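Local coordinates for At5g01750 protein (Arabidopsis thaliana, PDB 1ZXU) that is of unknown function but belongs to the LOR family and might be related to phospholipid scramblases and tubby-like membrane-tethered transcription factors, at residues A[32-42]-A[187-198]; A[151-159]-A[166-174]. One frame throughout, in Å; residues are numbered along the deposited sequence.

Interaction 1: A[32-42]-A[187-198]; sequences YCAPYPIDMAI and FSVTVYPNVDYA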
loop_
_atom_site.group_PDB
_atom_site.type_symbol
_atom_site.label_atom_id
_atom_site.label_comp_id
_atom_site.label_asym_id
_atom_site.label_seq_id
_atom_site.Cartn_x
_atom_site.Cartn_y
_atom_site.Cartn_z
ATOM N N TYR A 32 2.475 11.505 5.533
ATOM C CA TYR A 32 1.517 10.412 5.625
ATOM C C TYR A 32 1.663 9.660 6.939
ATOM O O TYR A 32 1.221 8.542 7.069
ATOM C CB TYR A 32 1.718 9.479 4.423
ATOM C CG TYR A 32 1.366 10.145 3.133
ATOM C CD1 TYR A 32 0.074 10.533 2.853
ATOM C CD2 TYR A 32 2.343 10.410 2.216
ATOM C CE1 TYR A 32 -0.216 11.187 1.665
ATOM C CE2 TYR A 32 2.070 11.058 1.037
ATOM C CZ TYR A 32 0.804 11.427 0.774
ATOM O OH TYR A 32 0.591 12.066 -0.427
ATOM N N CYS A 33 2.244 10.294 7.950
ATOM C CA CYS A 33 2.441 9.632 9.252
ATOM C C CYS A 33 1.656 10.395 10.304
ATOM O O CYS A 33 2.109 11.437 10.756
ATOM C CB CYS A 33 3.932 9.589 9.611
ATOM S SG CYS A 33 4.973 8.642 8.475
ATOM N N ALA A 34 0.461 9.916 10.636
ATOM C CA ALA A 34 -0.441 10.552 11.629
ATOM C C ALA A 34 -0.178 10.055 13.058
ATOM O O ALA A 34 0.270 8.935 13.255
ATOM C CB ALA A 34 -1.893 10.292 11.247
ATOM N N PRO A 35 -0.446 10.902 14.080
ATOM C CA PRO A 35 -0.217 10.577 15.490
ATOM C C PRO A 35 -1.271 9.689 16.143
ATOM O O PRO A 35 -1.123 9.326 17.317
ATOM C CB PRO A 35 -0.246 11.956 16.167
ATOM C CG PRO A 35 -1.096 12.771 15.310
ATOM C CD PRO A 35 -0.947 12.281 13.901
ATOM N N TYR A 36 -2.334 9.363 15.409
ATOM C CA TYR A 36 -3.369 8.464 15.917
ATOM C C TYR A 36 -3.508 7.325 14.885
ATOM O O TYR A 36 -3.112 7.501 13.720
ATOM C CB TYR A 36 -4.713 9.195 16.071
ATOM C CG TYR A 36 -4.893 10.215 14.983
ATOM C CD1 TYR A 36 -5.451 9.860 13.746
ATOM C CD2 TYR A 36 -4.488 11.542 15.180
ATOM C CE1 TYR A 36 -5.572 10.788 12.724
ATOM C CE2 TYR A 36 -4.617 12.483 14.168
ATOM C CZ TYR A 36 -5.145 12.100 12.948
ATOM O OH TYR A 36 -5.277 13.031 11.941
ATOM N N PRO A 37 -4.057 6.186 15.317
ATOM C CA PRO A 37 -4.436 5.152 14.326
ATOM C C PRO A 37 -5.488 5.627 13.347
ATOM O O PRO A 37 -6.397 6.397 13.690
ATOM C CB PRO A 37 -4.939 3.997 15.191
ATOM C CG PRO A 37 -4.258 4.246 16.568
ATOM C CD PRO A 37 -4.331 5.743 16.697
ATOM N N ILE A 38 -5.381 5.154 12.107
ATOM C CA ILE A 38 -6.307 5.459 11.026
ATOM C C ILE A 38 -6.773 4.120 10.466
ATOM O O ILE A 38 -5.923 3.236 10.269
ATOM C CB ILE A 38 -5.542 6.171 9.901
ATOM C CG1 ILE A 38 -5.235 7.609 10.317
ATOM C CG2 ILE A 38 -6.338 6.144 8.564
ATOM C CD1 ILE A 38 -4.384 8.349 9.281
ATOM N N ASP A 39 -8.075 3.960 10.222
ATOM C CA ASP A 39 -8.614 2.733 9.602
ATOM C C ASP A 39 -8.917 3.086 8.167
ATOM O O ASP A 39 -9.533 4.117 7.925
ATOM C CB ASP A 39 -9.890 2.267 10.246
ATOM C CG ASP A 39 -9.637 1.439 11.506
ATOM O OD1 ASP A 39 -8.502 1.412 12.001
ATOM O OD2 ASP A 39 -10.580 0.807 12.004
HETATM N N MSE A 40 -8.416 2.287 7.240
HETATM C CA MSE A 40 -8.695 2.549 5.812
HETATM C C MSE A 40 -9.527 1.448 5.241
HETATM O O MSE A 40 -9.505 0.302 5.738
HETATM C CB MSE A 40 -7.394 2.657 5.008
HETATM C CG MSE A 40 -6.386 3.614 5.591
HETATM SE SE MSE A 40 -4.824 3.854 4.460
HETATM C CE MSE A 40 -4.582 2.006 4.074
ATOM N N ALA A 41 -10.291 1.744 4.175
ATOM C CA ALA A 41 -11.123 0.709 3.584
ATOM C C ALA A 41 -11.229 0.968 2.084
ATOM O O ALA A 41 -10.948 2.099 1.647
ATOM C CB ALA A 41 -12.530 0.775 4.215
ATOM N N ILE A 42 -11.615 -0.053 1.314
ATOM C CA ILE A 42 -11.785 0.035 -0.147
ATOM C C ILE A 42 -13.269 0.241 -0.474
ATOM O O ILE A 42 -14.176 -0.428 0.084
ATOM C CB ILE A 42 -11.295 -1.270 -0.852
ATOM C CG1 ILE A 42 -9.761 -1.340 -0.812
ATOM C CG2 ILE A 42 -11.793 -1.370 -2.321
ATOM C CD1 ILE A 42 -9.164 -2.645 -1.372
ATOM N N PHE A 187 -13.739 -5.264 4.953
ATOM C CA PHE A 187 -12.660 -5.191 5.907
ATOM C C PHE A 187 -12.201 -3.759 6.066
ATOM O O PHE A 187 -12.536 -2.882 5.247
ATOM C CB PHE A 187 -11.495 -6.030 5.408
ATOM C CG PHE A 187 -10.783 -5.434 4.198
ATOM C CD1 PHE A 187 -9.723 -4.528 4.361
ATOM C CD2 PHE A 187 -11.139 -5.836 2.908
ATOM C CE1 PHE A 187 -9.052 -3.994 3.224
ATOM C CE2 PHE A 187 -10.482 -5.334 1.788
ATOM C CZ PHE A 187 -9.446 -4.411 1.921
ATOM N N SER A 188 -11.435 -3.528 7.130
ATOM C CA SER A 188 -10.667 -2.282 7.202
ATOM C C SER A 188 -9.259 -2.609 7.565
ATOM O O SER A 188 -8.970 -3.739 7.965
ATOM C CB SER A 188 -11.240 -1.307 8.209
ATOM O OG SER A 188 -11.213 -1.866 9.506
ATOM N N VAL A 189 -8.354 -1.652 7.320
ATOM C CA VAL A 189 -6.974 -1.877 7.716
ATOM C C VAL A 189 -6.615 -0.749 8.709
ATOM O O VAL A 189 -6.691 0.405 8.377
ATOM C CB VAL A 189 -6.002 -1.816 6.531
ATOM C CG1 VAL A 189 -4.545 -1.960 6.998
ATOM C CG2 VAL A 189 -6.261 -2.945 5.551
ATOM N N THR A 190 -6.230 -1.127 9.924
ATOM C CA THR A 190 -5.705 -0.140 10.913
ATOM C C THR A 190 -4.259 0.136 10.633
ATOM O O THR A 190 -3.436 -0.799 10.581
ATOM C CB THR A 190 -5.860 -0.644 12.353
ATOM O OG1 THR A 190 -7.248 -0.925 12.597
ATOM C CG2 THR A 190 -5.310 0.431 13.335
ATOM N N VAL A 191 -3.933 1.413 10.420
ATOM C CA VAL A 191 -2.525 1.822 10.325
ATOM C C VAL A 191 -2.162 2.440 11.678
ATOM O O VAL A 191 -2.841 3.386 12.171
ATOM C CB VAL A 191 -2.391 2.915 9.262
ATOM C CG1 VAL A 191 -0.982 3.478 9.210
ATOM C CG2 VAL A 191 -2.884 2.342 7.908
ATOM N N TYR A 192 -1.110 1.936 12.280
ATOM C CA TYR A 192 -0.827 2.398 13.654
ATOM C C TYR A 192 -0.152 3.761 13.645
ATOM O O TYR A 192 0.330 4.241 12.615
ATOM C CB TYR A 192 -0.027 1.301 14.387
ATOM C CG TYR A 192 -0.981 0.146 14.688
ATOM C CD1 TYR A 192 -1.947 0.277 15.731
ATOM C CD2 TYR A 192 -0.990 -1.016 13.923
ATOM C CE1 TYR A 192 -2.837 -0.740 16.002
ATOM C CE2 TYR A 192 -1.897 -2.077 14.222
ATOM C CZ TYR A 192 -2.811 -1.907 15.253
ATOM O OH TYR A 192 -3.697 -2.918 15.517
ATOM N N PRO A 193 -0.076 4.417 14.822
ATOM C CA PRO A 193 0.466 5.763 14.837
ATOM C C PRO A 193 1.864 5.869 14.281
ATOM O O PRO A 193 2.744 5.013 14.509
ATOM C CB PRO A 193 0.438 6.112 16.357
ATOM C CG PRO A 193 -0.687 5.309 16.887
ATOM C CD PRO A 193 -0.491 3.985 16.170
ATOM N N ASN A 194 2.098 6.933 13.493
ATOM C CA ASN A 194 3.397 7.232 12.888
ATOM C C ASN A 194 3.888 6.276 11.802
ATOM O O ASN A 194 5.035 6.286 11.409
ATOM C CB ASN A 194 4.502 7.407 13.985
ATOM C CG ASN A 194 4.155 8.499 14.961
ATOM O OD1 ASN A 194 4.131 8.282 16.166
ATOM N ND2 ASN A 194 3.846 9.672 14.439
ATOM N N VAL A 195 2.992 5.398 11.359
ATOM C CA VAL A 195 3.295 4.553 10.225
ATOM C C VAL A 195 2.761 5.272 8.961
ATOM O O VAL A 195 1.676 5.849 8.970
ATOM C CB VAL A 195 2.536 3.229 10.408
ATOM C CG1 VAL A 195 2.609 2.323 9.143
ATOM C CG2 VAL A 195 3.110 2.458 11.620
ATOM N N ASP A 196 3.512 5.150 7.883
ATOM C CA ASP A 196 3.185 5.859 6.636
ATOM C C ASP A 196 1.959 5.224 5.997
ATOM O O ASP A 196 2.014 4.072 5.550
ATOM C CB ASP A 196 4.418 5.744 5.756
ATOM C CG ASP A 196 4.317 6.548 4.474
ATOM O OD1 ASP A 196 3.233 6.550 3.867
ATOM O OD2 ASP A 196 5.340 7.131 4.072
ATOM N N TYR A 197 0.840 5.947 5.989
ATOM C CA TYR A 197 -0.393 5.285 5.502
ATOM C C TYR A 197 -0.442 5.212 3.957
ATOM O O TYR A 197 -1.244 4.443 3.386
ATOM C CB TYR A 197 -1.676 5.875 6.153
ATOM C CG TYR A 197 -2.104 7.278 5.698
ATOM C CD1 TYR A 197 -2.732 7.473 4.449
ATOM C CD2 TYR A 197 -1.913 8.375 6.570
ATOM C CE1 TYR A 197 -3.174 8.752 4.059
ATOM C CE2 TYR A 197 -2.351 9.648 6.179
ATOM C CZ TYR A 197 -2.958 9.808 4.915
ATOM O OH TYR A 197 -3.396 11.072 4.490
ATOM N N ALA A 198 0.396 6.000 3.281
ATOM C CA ALA A 198 0.472 5.846 1.802
ATOM C C ALA A 198 1.217 4.555 1.507
ATOM O O ALA A 198 0.856 3.776 0.631
ATOM C CB ALA A 198 1.152 7.029 1.122
HETATM O O HOH W 1 -0.435 7.306 9.753
HETATM O O HOH W 2 -1.914 6.164 11.622
HETATM O O HOH W 3 -11.982 -2.489 2.608
#

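Interaction 2: A[151-159]-A[166-174]; sequences SWLERSCVV and AIVAQMHRK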
loop_
_atom_site.group_PDB
_atom_site.type_symbol
_atom_site.label_atom_id
_atom_site.label_comp_id
_atom_site.label_asym_id
_atom_site.label_seq_id
_atom_site.Cartn_x
_atom_site.Cartn_y
_atom_site.Cartn_z
ATOM N N SER A 151 -3.864 -13.681 5.771
ATOM C CA SER A 151 -4.600 -14.018 4.532
ATOM C C SER A 151 -5.560 -12.929 4.054
ATOM O O SER A 151 -6.375 -12.475 4.827
ATOM C CB SER A 151 -5.361 -15.331 4.737
ATOM O OG SER A 151 -6.347 -15.515 3.733
ATOM N N TRP A 152 -5.429 -12.525 2.780
ATOM C CA TRP A 152 -6.343 -11.566 2.165
ATOM C C TRP A 152 -7.758 -12.077 2.247
ATOM O O TRP A 152 -8.656 -11.358 2.658
ATOM C CB TRP A 152 -5.963 -11.284 0.701
ATOM C CG TRP A 152 -6.879 -10.401 -0.061
ATOM C CD1 TRP A 152 -7.827 -10.779 -0.962
ATOM C CD2 TRP A 152 -6.910 -8.962 -0.023
ATOM N NE1 TRP A 152 -8.463 -9.655 -1.478
ATOM C CE2 TRP A 152 -7.908 -8.542 -0.918
ATOM C CE3 TRP A 152 -6.192 -8.007 0.691
ATOM C CZ2 TRP A 152 -8.217 -7.194 -1.107
ATOM C CZ3 TRP A 152 -6.480 -6.664 0.496
ATOM C CH2 TRP A 152 -7.476 -6.274 -0.411
ATOM N N LEU A 153 -7.957 -13.333 1.865
ATOM C CA LEU A 153 -9.325 -13.858 1.827
ATOM C C LEU A 153 -9.957 -14.018 3.224
ATOM O O LEU A 153 -11.174 -13.858 3.370
ATOM C CB LEU A 153 -9.400 -15.145 0.990
ATOM C CG LEU A 153 -9.150 -14.995 -0.527
ATOM C CD1 LEU A 153 -8.974 -16.357 -1.212
ATOM C CD2 LEU A 153 -10.202 -14.167 -1.215
ATOM N N GLU A 154 -9.147 -14.237 4.257
ATOM C CA GLU A 154 -9.647 -14.258 5.641
ATOM C C GLU A 154 -9.731 -12.864 6.306
ATOM O O GLU A 154 -10.288 -12.693 7.407
ATOM C CB GLU A 154 -8.781 -15.210 6.505
ATOM C CG GLU A 154 -9.093 -16.672 6.193
ATOM C CD GLU A 154 -8.190 -17.668 6.941
ATOM O OE1 GLU A 154 -8.026 -17.525 8.181
ATOM O OE2 GLU A 154 -7.647 -18.586 6.267
ATOM N N ARG A 155 -9.227 -11.847 5.598
ATOM C CA ARG A 155 -9.181 -10.477 6.141
ATOM C C ARG A 155 -8.275 -10.396 7.373
ATOM O O ARG A 155 -8.569 -9.629 8.315
ATOM C CB ARG A 155 -10.575 -9.831 6.413
ATOM C CG ARG A 155 -11.588 -9.855 5.253
ATOM C CD ARG A 155 -10.890 -9.591 3.903
ATOM N NE ARG A 155 -11.836 -9.313 2.814
ATOM C CZ ARG A 155 -11.498 -9.134 1.553
ATOM N NH1 ARG A 155 -10.238 -9.277 1.174
ATOM N NH2 ARG A 155 -12.439 -8.815 0.659
ATOM N N SER A 156 -7.157 -11.130 7.306
ATOM C CA SER A 156 -6.260 -11.203 8.457
ATOM C C SER A 156 -4.833 -10.745 8.226
ATOM O O SER A 156 -3.950 -10.995 9.092
ATOM C CB SER A 156 -6.219 -12.629 9.018
ATOM O OG SER A 156 -5.720 -13.548 8.067
ATOM N N CYS A 157 -4.579 -10.095 7.102
ATOM C CA CYS A 157 -3.238 -9.592 6.800
ATOM C C CYS A 157 -2.703 -8.699 7.886
ATOM O O CYS A 157 -3.422 -7.877 8.443
ATOM C CB CYS A 157 -3.271 -8.787 5.497
ATOM S SG CYS A 157 -3.747 -9.869 4.048
ATOM N N VAL A 158 -1.432 -8.893 8.175
ATOM C CA VAL A 158 -0.731 -8.080 9.175
ATOM C C VAL A 158 0.574 -7.668 8.499
ATOM O O VAL A 158 1.241 -8.494 7.867
ATOM C CB VAL A 158 -0.409 -8.887 10.445
ATOM C CG1 VAL A 158 0.285 -7.996 11.409
ATOM C CG2 VAL A 158 -1.735 -9.431 11.074
ATOM N N VAL A 159 0.930 -6.390 8.629
ATOM C CA VAL A 159 2.200 -5.897 8.116
ATOM C C VAL A 159 3.132 -5.680 9.326
ATOM O O VAL A 159 2.746 -4.988 10.294
ATOM C CB VAL A 159 2.033 -4.526 7.401
ATOM C CG1 VAL A 159 3.313 -4.126 6.683
ATOM C CG2 VAL A 159 0.900 -4.592 6.325
ATOM N N ALA A 166 7.749 -5.410 14.682
ATOM C CA ALA A 166 6.655 -4.619 15.280
ATOM C C ALA A 166 5.519 -4.625 14.238
ATOM O O ALA A 166 5.802 -4.480 13.060
ATOM C CB ALA A 166 7.105 -3.208 15.510
ATOM N N ILE A 167 4.292 -4.773 14.679
ATOM C CA ILE A 167 3.112 -4.643 13.733
ATOM C C ILE A 167 2.944 -3.162 13.403
ATOM O O ILE A 167 2.862 -2.316 14.289
ATOM C CB ILE A 167 1.833 -5.126 14.387
ATOM C CG1 ILE A 167 1.893 -6.636 14.557
ATOM C CG2 ILE A 167 0.567 -4.805 13.534
ATOM C CD1 ILE A 167 0.822 -7.128 15.516
ATOM N N VAL A 168 2.886 -2.856 12.088
ATOM C CA VAL A 168 2.634 -1.491 11.638
ATOM C C VAL A 168 1.216 -1.288 11.067
ATOM O O VAL A 168 0.764 -0.157 10.983
ATOM C CB VAL A 168 3.700 -0.978 10.627
ATOM C CG1 VAL A 168 5.117 -0.971 11.303
ATOM C CG2 VAL A 168 3.726 -1.815 9.420
ATOM N N ALA A 169 0.576 -2.385 10.683
ATOM C CA ALA A 169 -0.812 -2.336 10.206
ATOM C C ALA A 169 -1.481 -3.673 10.341
ATOM O O ALA A 169 -0.820 -4.713 10.244
ATOM C CB ALA A 169 -0.888 -1.881 8.743
ATOM N N GLN A 170 -2.782 -3.624 10.526
ATOM C CA GLN A 170 -3.538 -4.861 10.736
ATOM C C GLN A 170 -4.922 -4.811 10.063
ATOM O O GLN A 170 -5.672 -3.878 10.302
ATOM C CB GLN A 170 -3.720 -4.993 12.265
ATOM C CG GLN A 170 -4.757 -5.983 12.736
ATOM C CD GLN A 170 -4.149 -7.318 12.933
ATOM O OE1 GLN A 170 -3.300 -7.469 13.813
ATOM N NE2 GLN A 170 -4.525 -8.302 12.087
HETATM N N MSE A 171 -5.230 -5.826 9.268
HETATM C CA MSE A 171 -6.536 -5.974 8.676
HETATM C C MSE A 171 -7.552 -6.596 9.647
HETATM O O MSE A 171 -7.176 -7.424 10.506
HETATM C CB MSE A 171 -6.386 -6.858 7.423
HETATM C CG MSE A 171 -7.589 -6.810 6.512
HETATM SE SE MSE A 171 -7.079 -7.767 4.915
HETATM C CE MSE A 171 -6.047 -6.338 4.073
ATOM N N HIS A 172 -8.816 -6.154 9.539
ATOM C CA HIS A 172 -9.944 -6.697 10.358
ATOM C C HIS A 172 -11.114 -6.930 9.439
ATOM O O HIS A 172 -11.374 -6.104 8.577
ATOM C CB HIS A 172 -10.475 -5.669 11.376
ATOM C CG HIS A 172 -9.426 -4.918 12.099
ATOM N ND1 HIS A 172 -9.023 -3.654 11.720
ATOM C CD2 HIS A 172 -8.712 -5.235 13.210
ATOM C CE1 HIS A 172 -8.086 -3.239 12.553
ATOM N NE2 HIS A 172 -7.877 -4.176 13.463
ATOM N N ARG A 173 -11.825 -8.037 9.634
ATOM C CA ARG A 173 -13.011 -8.330 8.828
ATOM C C ARG A 173 -14.149 -7.522 9.371
ATOM O O ARG A 173 -14.278 -7.403 10.588
ATOM C CB ARG A 173 -13.382 -9.830 8.896
ATOM C CG ARG A 173 -14.543 -10.147 7.962
ATOM C CD ARG A 173 -14.586 -11.609 7.548
ATOM N NE ARG A 173 -14.957 -12.469 8.656
ATOM C CZ ARG A 173 -16.209 -12.806 8.976
ATOM N NH1 ARG A 173 -17.247 -12.343 8.277
ATOM N NH2 ARG A 173 -16.427 -13.602 10.021
ATOM N N LYS A 174 -14.969 -6.967 8.466
ATOM C CA LYS A 174 -16.243 -6.302 8.787
ATOM C C LYS A 174 -17.424 -7.189 8.359
ATOM O O LYS A 174 -17.321 -8.037 7.453
ATOM C CB LYS A 174 -16.359 -4.933 8.089
ATOM C CG LYS A 174 -15.326 -3.866 8.511
ATOM C CD LYS A 174 -15.752 -3.074 9.743
ATOM C CE LYS A 174 -15.150 -3.635 11.025
ATOM N NZ LYS A 174 -13.749 -3.140 11.210
#

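Interaction 1: A[32-42]-A[187-198]
The Y32 ring turns its edge to one face of the Y197 ring, with the planes at 83° and CD1 of Y32 3.7 Å from CZ of Y197. Over a face of Y32 lies the methyl of A198, its CB 3.9 Å from the ring centroid, so the first two residues of helix 197-211 meet Y32 at an edge and at a face. Y197 N donates to Y32 O, and D196, the helix N-cap, accepts a weak bond from A198 N while its OD2 takes V27, V28 and D29 backbone N-H groups. M40 sets its selenium obliquely beside the Y197 ring, 5.3 Å from the centroid, a Met-aromatic contact; the I38 CD1 methyl meets the same ring at CD2, 3.7 Å away. I38 and M40 form antiparallel hydrogen-bonded pairs with V191 and V189, so strand 38-42 meets strand 187-191, first against last, and closes the LOR-family barrel, whose wall surrounds helix 197-211. The bond from V191 N to I38 O, 2.7 Å long, is nearly straight at 176°. Beyond these pairs regular strand pairing ends, though N194 N still donates to A34 O at 2.7 Å. In contrast to the close-packed Y32, Y197, I38 and M40 group, the solvent side holds the exposed P37, whose CD lies 3.7 Å from CG of P193.

Interaction 2: A[151-159]-A[166-174]
M171 reaches across to W152, its CE methyl 3.6 Å from CZ3 of the indole, approaching obliquely. The chain is extended through its first two torsions, CG lying opposite the backbone N (chi1 -165°), and then bends at chi3 (-79°), which carries CE to the indole while SE stays 4.0 Å from CB of C157. Its backbone is fixed by the straight bond from M171 N to C157 O, 2.9 Å long at 170°. R155 lays its CB 3.7 Å from CB of R173, the two chains crossing at about a right angle; beyond, its NE hydrogen-bonds to N186, while NH1 lies over the rim of one face of the W152 ring and donates to W152 O from above the carbonyl plane. Q170 bends at chi2, bringing NE2 to 3.2 Å from CG2 of V158 and letting NE2 donate to O of the next residue, M171, in the carbonyl plane on a lone pair. With an alanine here, M171 O would probably lose this donor and V158 CG2 the amide that packs against it. V159 CG1 meets CG2 of V168 at 3.6 Å, and V159 O accepts from V168 N and, weakly, from A169 N. This pairing of V168 and A169 opposite V159 is a classic beta bulge, set in the antiparallel hairpin of strands 158-161 and 167-173.

Interaction 2 is nested, along the chain, inside the long loop that interaction 1 closes, and their centres lie about 12 Å apart. Both belong to one antiparallel barrel sheet: strand 167-173 is followed in sequence by 187-191 and lies beside it. T190 N probably bonds to Q170 O at 2.8 Å, and H172 N to S188 O at 2.9 Å, so the hairpin of interaction 2 continues directly into the seam of interaction 1. Helix 197-211 serves both: I42 and V189 of the first and W152 and V159 of the second touch it. Local hairpin pairing and the side-by-side pairing of the first strand with the last thus combine to complete the barrel wall around that helix.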